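Local coordinates for protein mitochondrial enolase superfamily member 1 (Homo sapiens, PDB 4A35) that catalyses the magnesium-dependent dehydration of L-fuconate to 2-keto-3-deoxy-L-fuconate, a step in the breakdown of L-fucose, at residues 203-208 with 232-237; 237-242 with 246-251. One frame throughout, in Å; residues are numbered along the deposited sequence.

Contact 1. Residues 203-208 with 232-237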
ATOM      1  N   ASP A 203     -33.451  14.715  15.489  1.00 34.75           N
ATOM      2  CA  ASP A 203     -34.123  13.875  16.486  1.00 34.05           C
ATOM      3  C   ASP A 203     -33.363  12.583  16.716  1.00 33.22           C
ATOM      4  O   ASP A 203     -33.094  12.242  17.874  1.00 32.56           O
ATOM      5  CB  ASP A 203     -35.563  13.585  16.048  1.00 36.79           C
ATOM      6  CG  ASP A 203     -36.512  14.760  16.226  1.00 52.54           C
ATOM      7  OD1 ASP A 203     -36.169  15.695  16.995  1.00 53.83           O
ATOM      8  OD2 ASP A 203     -37.624  14.720  15.645  1.00 62.23           O
ATOM      9  N   THR A 204     -32.992  11.877  15.639  1.00 27.92           N
ATOM     10  CA  THR A 204     -32.238  10.616  15.777  1.00 28.61           C
ATOM     11  C   THR A 204     -30.919  10.839  16.543  1.00 29.46           C
ATOM     12  O   THR A 204     -30.562  10.071  17.452  1.00 27.87           O
ATOM     13  CB  THR A 204     -31.936  10.020  14.401  1.00 30.51           C
ATOM     14  OG1 THR A 204     -33.155   9.614  13.793  1.00 34.37           O
ATOM     15  CG2 THR A 204     -30.998   8.833  14.485  1.00 22.96           C
ATOM     16  N   LEU A 205     -30.185  11.885  16.136  1.00 24.01           N
ATOM     17  CA  LEU A 205     -28.888  12.162  16.762  1.00 22.68           C
ATOM     18  C   LEU A 205     -29.087  12.535  18.251  1.00 24.81           C
ATOM     19  O   LEU A 205     -28.299  12.076  19.089  1.00 24.03           O
ATOM     20  CB  LEU A 205     -28.154  13.267  16.001  1.00 21.82           C
ATOM     21  CG  LEU A 205     -26.795  13.687  16.540  1.00 24.32           C
ATOM     22  CD1 LEU A 205     -25.854  12.511  16.667  1.00 25.18           C
ATOM     23  CD2 LEU A 205     -26.210  14.796  15.660  1.00 21.34           C
ATOM     24  N   LYS A 206     -30.135  13.357  18.575  1.00 23.93           N
ATOM     25  CA  LYS A 206     -30.396  13.696  19.979  1.00 25.49           C
ATOM     26  C   LYS A 206     -30.701  12.422  20.797  1.00 30.38           C
ATOM     27  O   LYS A 206     -30.228  12.302  21.921  1.00 31.38           O
ATOM     28  CB  LYS A 206     -31.543  14.727  20.119  1.00 30.04           C
ATOM     29  CG  LYS A 206     -31.190  16.093  19.542  1.00 36.97           C
ATOM     30  CD  LYS A 206     -32.428  16.945  19.272  1.00 44.05           C
ATOM     31  CE  LYS A 206     -32.033  18.309  18.753  1.00 47.94           C
ATOM     32  NZ  LYS A 206     -33.217  19.200  18.507  1.00 44.50           N
ATOM     33  N   GLN A 207     -31.461  11.474  20.217  1.00 29.37           N
ATOM     34  CA  GLN A 207     -31.832  10.195  20.863  1.00 30.56           C
ATOM     35  C   GLN A 207     -30.581   9.337  21.172  1.00 31.78           C
ATOM     36  O   GLN A 207     -30.427   8.849  22.305  1.00 31.87           O
ATOM     37  CB  GLN A 207     -32.824   9.421  19.980  1.00 32.61           C
ATOM     38  CG  GLN A 207     -34.244  10.011  20.044  1.00 64.40           C
ATOM     39  CD  GLN A 207     -35.266   9.438  19.078  1.00 86.91           C
ATOM     40  OE1 GLN A 207     -35.009   9.180  17.892  1.00 79.28           O
ATOM     41  NE2 GLN A 207     -36.491   9.322  19.554  1.00 84.91           N
ATOM     42  N   LEU A 208     -29.678   9.194  20.186  1.00 27.66           N
ATOM     43  CA  LEU A 208     -28.426   8.419  20.368  1.00 26.37           C
ATOM     44  C   LEU A 208     -27.530   9.031  21.454  1.00 30.76           C
ATOM     45  O   LEU A 208     -27.000   8.295  22.307  1.00 28.71           O
ATOM     46  CB  LEU A 208     -27.661   8.327  19.061  1.00 25.61           C
ATOM     47  CG  LEU A 208     -28.350   7.513  17.971  1.00 29.34           C
ATOM     48  CD1 LEU A 208     -27.672   7.770  16.653  1.00 27.75           C
ATOM     49  CD2 LEU A 208     -28.376   6.013  18.327  1.00 31.27           C
ATOM     50  N   MET A 232     -21.511  21.415  11.110  1.00 25.79           N
ATOM     51  CA  MET A 232     -21.879  22.377  12.146  1.00 28.88           C
ATOM     52  C   MET A 232     -23.206  22.001  12.805  1.00 33.94           C
ATOM     53  O   MET A 232     -23.254  22.002  14.041  1.00 33.18           O
ATOM     54  CB  MET A 232     -21.905  23.780  11.600  1.00 32.76           C
ATOM     55  CG  MET A 232     -20.589  24.466  11.873  1.00 37.86           C
ATOM     56  SD  MET A 232     -20.545  25.897  10.866  1.00 46.58           S
ATOM     57  CE  MET A 232     -18.865  26.053  10.655  1.00 42.99           C
ATOM     58  N   ARG A 233     -24.217  21.564  12.013  1.00 30.08           N
ATOM     59  CA  ARG A 233     -25.511  21.100  12.537  1.00 31.87           C
ATOM     60  C   ARG A 233     -25.313  19.955  13.573  1.00 33.17           C
ATOM     61  O   ARG A 233     -25.848  20.039  14.678  1.00 32.79           O
ATOM     62  CB  ARG A 233     -26.446  20.612  11.386  1.00 32.92           C
ATOM     63  CG  ARG A 233     -27.673  19.762  11.854  1.00 35.21           C
ATOM     64  CD  ARG A 233     -28.482  19.201  10.692  1.00 34.71           C
ATOM     65  NE  ARG A 233     -27.924  17.961  10.133  1.00 32.47           N
ATOM     66  CZ  ARG A 233     -28.243  16.722  10.523  1.00 41.17           C
ATOM     67  NH1 ARG A 233     -29.114  16.527  11.521  1.00 28.49           N
ATOM     68  NH2 ARG A 233     -27.693  15.667   9.922  1.00 30.79           N
ATOM     69  N   ARG A 234     -24.560  18.896  13.207  1.00 29.38           N
ATOM     70  CA  ARG A 234     -24.383  17.731  14.065  1.00 28.44           C
ATOM     71  C   ARG A 234     -23.447  17.992  15.262  1.00 29.66           C
ATOM     72  O   ARG A 234     -23.697  17.453  16.346  1.00 27.75           O
ATOM     73  CB  ARG A 234     -23.941  16.495  13.256  1.00 28.34           C
ATOM     74  CG  ARG A 234     -25.039  15.983  12.283  1.00 30.39           C
ATOM     75  CD  ARG A 234     -24.597  14.714  11.568  1.00 33.42           C
ATOM     76  NE  ARG A 234     -23.514  15.084  10.680  1.00 27.79           N
ATOM     77  CZ  ARG A 234     -22.251  14.709  10.832  1.00 36.95           C
ATOM     78  NH1 ARG A 234     -21.920  13.822  11.773  1.00 27.65           N
ATOM     79  NH2 ARG A 234     -21.308  15.200  10.036  1.00 26.93           N
ATOM     80  N   CYS A 235     -22.364  18.783  15.076  1.00 27.60           N
ATOM     81  CA  CYS A 235     -21.447  19.106  16.170  1.00 26.07           C
ATOM     82  C   CYS A 235     -22.180  19.970  17.194  1.00 29.56           C
ATOM     83  O   CYS A 235     -22.018  19.741  18.383  1.00 30.24           O
ATOM     84  CB  CYS A 235     -20.188  19.795  15.647  1.00 23.85           C
ATOM     85  SG  CYS A 235     -19.068  18.684  14.775  1.00 25.30           S
ATOM     86  N   GLN A 236     -23.036  20.896  16.734  1.00 26.88           N
ATOM     87  CA  GLN A 236     -23.855  21.745  17.633  1.00 28.16           C
ATOM     88  C   GLN A 236     -24.776  20.871  18.515  1.00 32.78           C
ATOM     89  O   GLN A 236     -24.794  21.030  19.740  1.00 33.32           O
ATOM     90  CB  GLN A 236     -24.692  22.768  16.853  1.00 29.93           C
ATOM     91  CG  GLN A 236     -25.354  23.833  17.758  1.00 35.01           C
ATOM     92  CD  GLN A 236     -24.320  24.682  18.457  1.00 43.35           C
ATOM     93  OE1 GLN A 236     -23.539  25.379  17.829  1.00 36.63           O
ATOM     94  NE2 GLN A 236     -24.231  24.579  19.760  1.00 41.08           N
ATOM     95  N   ILE A 237     -25.466  19.920  17.905  1.00 31.12           N
ATOM     96  CA  ILE A 237     -26.363  19.013  18.640  1.00 31.04           C
ATOM     97  C   ILE A 237     -25.567  18.213  19.683  1.00 34.72           C
ATOM     98  O   ILE A 237     -25.979  18.152  20.843  1.00 36.04           O
ATOM     99  CB  ILE A 237     -27.168  18.094  17.680  1.00 33.48           C
ATOM    100  CG1 ILE A 237     -28.259  18.911  16.943  1.00 35.22           C
ATOM    101  CG2 ILE A 237     -27.771  16.873  18.422  1.00 32.62           C
ATOM    102  CD1 ILE A 237     -28.720  18.324  15.678  1.00 38.71           C
TER
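The backbones of 203-208 and 232-237 run in roughly the same direction, at 33° to each other, with axes 10.3 Å apart at closest approach. K206 and I237 have the nearest CA atoms, at 6.8 Å. Both segments are helical and belong to neighbouring outer helices, 202-214 and 228-242, of the TIM-barrel domain of the enolase superfamily. No hydrogen bond joins them; the contact is apolar. L205 and I237 both start toward the opposite helix. L205 has CG anti to its backbone N (chi1 179°), which sends its branched end toward the facing helix. Its CD2 fits between two side chains, 3.7 Å from CB of R234 and 3.8 Å from CG2 of I237. R234 takes part through its aliphatic root. Its polar end turns elsewhere: the guanidinium forms salt bridges with D230 and D231, and NH2 also bonds to the backbone O of K223, by similarity a catalytic residue. The exposed K206 runs extended beyond CG and crosses I237 at about a right angle. The touch is made by its second methylene, CG, 3.7 Å from I237 CG2.

Contact 2. Residues 237-242 with 246-251. With MG (magnesium ion), chain B.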
ATOM      1  N   ILE A 237     -25.466  19.920  17.905  1.00 31.12           N
ATOM      2  CA  ILE A 237     -26.363  19.013  18.640  1.00 31.04           C
ATOM      3  C   ILE A 237     -25.567  18.213  19.683  1.00 34.72           C
ATOM      4  O   ILE A 237     -25.979  18.152  20.843  1.00 36.04           O
ATOM      5  CB  ILE A 237     -27.168  18.094  17.680  1.00 33.48           C
ATOM      6  CG1 ILE A 237     -28.259  18.911  16.943  1.00 35.22           C
ATOM      7  CG2 ILE A 237     -27.771  16.873  18.422  1.00 32.62           C
ATOM      8  CD1 ILE A 237     -28.720  18.324  15.678  1.00 38.71           C
ATOM      9  N   ILE A 238     -24.429  17.615  19.288  1.00 29.45           N
ATOM     10  CA  ILE A 238     -23.680  16.788  20.231  1.00 27.51           C
ATOM     11  C   ILE A 238     -23.132  17.655  21.377  1.00 31.50           C
ATOM     12  O   ILE A 238     -23.315  17.309  22.539  1.00 27.77           O
ATOM     13  CB  ILE A 238     -22.577  15.964  19.524  1.00 27.84           C
ATOM     14  CG1 ILE A 238     -23.226  14.970  18.509  1.00 27.13           C
ATOM     15  CG2 ILE A 238     -21.717  15.217  20.555  1.00 27.04           C
ATOM     16  CD1 ILE A 238     -22.123  14.317  17.523  1.00 34.07           C
ATOM     17  N   ARG A 239     -22.453  18.756  21.043  1.00 32.46           N
ATOM     18  CA  ARG A 239     -21.846  19.639  22.039  1.00 33.53           C
ATOM     19  C   ARG A 239     -22.913  20.200  23.023  1.00 38.87           C
ATOM     20  O   ARG A 239     -22.619  20.241  24.219  1.00 39.94           O
ATOM     21  CB  ARG A 239     -20.998  20.746  21.349  1.00 34.20           C
ATOM     22  CG  ARG A 239     -20.173  21.636  22.286  1.00 44.07           C
ATOM     23  CD  ARG A 239     -19.381  20.869  23.324  1.00 34.60           C
ATOM     24  NE  ARG A 239     -18.008  20.609  22.903  1.00 26.97           N
ATOM     25  CZ  ARG A 239     -17.167  19.850  23.583  1.00 33.52           C
ATOM     26  NH1 ARG A 239     -17.574  19.216  24.681  1.00 26.37           N
ATOM     27  NH2 ARG A 239     -15.916  19.694  23.163  1.00 24.45           N
ATOM     28  N   ASP A 240     -24.156  20.485  22.563  1.00 33.85           N
ATOM     29  CA  ASP A 240     -25.254  20.934  23.426  1.00 36.69           C
ATOM     30  C   ASP A 240     -25.778  19.802  24.329  1.00 42.75           C
ATOM     31  O   ASP A 240     -26.240  20.096  25.436  1.00 44.78           O
ATOM     32  CB  ASP A 240     -26.425  21.482  22.596  1.00 39.06           C
ATOM     33  CG  ASP A 240     -26.181  22.820  21.902  1.00 43.86           C
ATOM     34  OD1 ASP A 240     -25.165  23.514  22.250  1.00 43.54           O
ATOM     35  OD2 ASP A 240     -26.962  23.156  20.985  1.00 45.31           O
ATOM     36  N   MET A 241     -25.773  18.531  23.838  1.00 36.50           N
ATOM     37  CA  MET A 241     -26.242  17.366  24.619  1.00 35.04           C
ATOM     38  C   MET A 241     -25.214  16.991  25.675  1.00 36.48           C
ATOM     39  O   MET A 241     -25.586  16.697  26.806  1.00 38.68           O
ATOM     40  CB  MET A 241     -26.509  16.116  23.743  1.00 36.66           C
ATOM     41  CG  MET A 241     -27.716  16.173  22.789  1.00 41.91           C
ATOM     42  SD  MET A 241     -29.358  16.219  23.528  1.00 49.80           S
ATOM     43  CE  MET A 241     -29.423  14.597  24.328  1.00 45.34           C
ATOM     44  N   ILE A 242     -23.922  16.953  25.295  1.00 30.86           N
ATOM     45  CA  ILE A 242     -22.842  16.470  26.166  1.00 29.25           C
ATOM     46  C   ILE A 242     -22.235  17.566  27.080  1.00 33.10           C
ATOM     47  O   ILE A 242     -21.619  17.223  28.089  1.00 33.06           O
ATOM     48  CB  ILE A 242     -21.736  15.703  25.366  1.00 28.82           C
ATOM     49  CG1 ILE A 242     -20.766  16.649  24.592  1.00 25.19           C
ATOM     50  CG2 ILE A 242     -22.375  14.629  24.443  1.00 28.83           C
ATOM     51  CD1 ILE A 242     -19.481  15.939  24.016  1.00 27.51           C
ATOM     52  N   LYS A 246     -17.247  17.547  28.615  1.00 30.86           N
ATOM     53  CA  LYS A 246     -17.103  16.203  27.994  1.00 27.70           C
ATOM     54  C   LYS A 246     -16.231  16.261  26.702  1.00 29.61           C
ATOM     55  O   LYS A 246     -16.135  17.297  26.035  1.00 30.84           O
ATOM     56  CB  LYS A 246     -18.487  15.549  27.767  1.00 24.92           C
ATOM     57  CG  LYS A 246     -19.149  15.185  29.098  1.00 28.60           C
ATOM     58  CD  LYS A 246     -20.386  14.295  29.006  1.00 34.50           C
ATOM     59  CE  LYS A 246     -21.030  14.161  30.372  1.00 32.05           C
ATOM     60  NZ  LYS A 246     -21.674  15.446  30.820  1.00 29.95           N
ATOM     61  N   THR A 247     -15.528  15.137  26.390  1.00 25.52           N
ATOM     62  CA  THR A 247     -14.610  15.039  25.292  1.00 23.10           C
ATOM     63  C   THR A 247     -15.326  14.791  23.976  1.00 24.28           C
ATOM     64  O   THR A 247     -16.125  13.865  23.845  1.00 24.09           O
ATOM     65  CB  THR A 247     -13.557  13.919  25.525  1.00 27.35           C
ATOM     66  OG1 THR A 247     -12.922  14.144  26.787  1.00 29.34           O
ATOM     67  CG2 THR A 247     -12.494  13.863  24.415  1.00 25.69           C
ATOM     68  N   LEU A 248     -15.017  15.645  23.025  1.00 19.14           N
ATOM     69  CA  LEU A 248     -15.488  15.521  21.647  1.00 20.54           C
ATOM     70  C   LEU A 248     -14.289  15.345  20.698  1.00 24.78           C
ATOM     71  O   LEU A 248     -13.364  16.153  20.739  1.00 24.08           O
ATOM     72  CB  LEU A 248     -16.319  16.761  21.244  1.00 21.68           C
ATOM     73  CG  LEU A 248     -16.859  16.758  19.793  1.00 25.84           C
ATOM     74  CD1 LEU A 248     -17.871  15.588  19.578  1.00 25.51           C
ATOM     75  CD2 LEU A 248     -17.489  18.155  19.446  1.00 26.48           C
ATOM     76  N   MET A 249     -14.318  14.310  19.828  1.00 21.47           N
ATOM     77  CA  MET A 249     -13.298  14.083  18.807  1.00 22.28           C
ATOM     78  C   MET A 249     -13.954  14.143  17.430  1.00 23.75           C
ATOM     79  O   MET A 249     -15.073  13.661  17.273  1.00 24.72           O
ATOM     80  CB  MET A 249     -12.573  12.729  18.983  1.00 23.77           C
ATOM     81  CG  MET A 249     -11.959  12.581  20.324  1.00 28.81           C
ATOM     82  SD  MET A 249     -13.030  11.556  21.404  1.00 34.53           S
ATOM     83  CE  MET A 249     -11.747  10.654  22.158  1.00 29.90           C
ATOM     84  N   MET A 250     -13.260  14.689  16.456  1.00 18.31           N
ATOM     85  CA  MET A 250     -13.748  14.745  15.057  1.00 16.36           C
ATOM     86  C   MET A 250     -12.930  13.813  14.163  1.00 20.53           C
ATOM     87  O   MET A 250     -11.711  13.646  14.386  1.00 20.26           O
ATOM     88  CB  MET A 250     -13.720  16.184  14.529  1.00 17.22           C
ATOM     89  CG  MET A 250     -14.712  17.092  15.289  1.00 19.37           C
ATOM     90  SD  MET A 250     -14.390  18.786  14.780  1.00 21.95           S
ATOM     91  CE  MET A 250     -15.566  19.720  15.828  1.00 20.55           C
ATOM     92  N   ASP A 251     -13.561  13.296  13.095  1.00 17.91           N
ATOM     93  CA  ASP A 251     -12.904  12.337  12.204  1.00 18.33           C
ATOM     94  C   ASP A 251     -13.314  12.649  10.768  1.00 19.88           C
ATOM     95  O   ASP A 251     -14.500  12.584  10.438  1.00 17.17           O
ATOM     96  CB  ASP A 251     -13.310  10.897  12.618  1.00 20.10           C
ATOM     97  CG  ASP A 251     -12.584   9.803  11.825  1.00 18.56           C
ATOM     98  OD1 ASP A 251     -11.893  10.138  10.837  1.00 17.30           O
ATOM     99  OD2 ASP A 251     -12.755   8.606  12.160  1.00 20.70           O
TER
HETATM  100 MG    MG B1445     -11.320   6.988  11.986  1.00 23.25          MG
HETATM  101  O   HOH W   1     -13.367  18.072  23.649  1.00 26.32           O
HETATM  102  O   HOH W   2     -24.250  16.144  29.573  1.00 35.21           O
HETATM  103  O   HOH W   3     -10.647   7.933  10.422  1.00 22.47           O
HETATM  104  O   HOH W   4     -12.821   5.763  10.545  1.00 39.24           O
HETATM  105  O   HOH W   5     -12.408   5.808  13.116  1.00 29.17           O
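I238 reaches the strand with its CG2 methyl, 4.0 Å from CD1 of L248; the two side chains cross at about a right angle. R239 comes next. Its chain bends at chi2 (47°) and chi3, which brings the guanidinium back to the strand. NH1 gives K246 O a nearly straight hydrogen bond of 2.8 Å, with the oxygen at the edge of the guanidinium group, close to its plane. L248 CB lies over one face, 3.5 Å from NH2. Water 1, also at the edge, accepts from NH2 and from L248 N. Further bonds to G243 O and F271 O help fix the group's rotation. This is the returning half of a beta-alpha-beta crossover, 219-223, 228-242 and 247-251, in the TIM barrel: helix and strand run at 165°. Water 2 donates to M241 O and accepts from K246 NZ. I242 ends the helix. Its CD1 packs 3.9 Å from K246 CB, while K246 folds over the I242 carbonyl, and NZ donates to that O at 3.3 Å. At the strand's far end D251 OD2 binds the magnesium ion at 2.2 Å, with E277 and E306 completing the protein ligands. OD1 accepts from metal-bound water 3 and from N253 N.

From the N terminus, helix 202-214 comes first, then strand 219-223, helix 228-242 and strand 247-251. Contact 1 closes a loop of 23 residues that includes strand 219-223. Contact 2 closes a turn of three residues. The two lie in series along the chain, neither nesting nor crossing, and share I237. Helix 228-242 serves both: one side meets the preceding helix, another the strand that follows. Their centres are about 9 Å apart, and they touch directly where L205 CD1 packs on I238 CG1 (4.0 Å) and C235 SG on M250 CE (3.8 Å). Contact 1 ties helix 202-214 to helix 228-242, and contact 2 ties that helix to the strand carrying D251, one of three protein ligands of the magnesium ion.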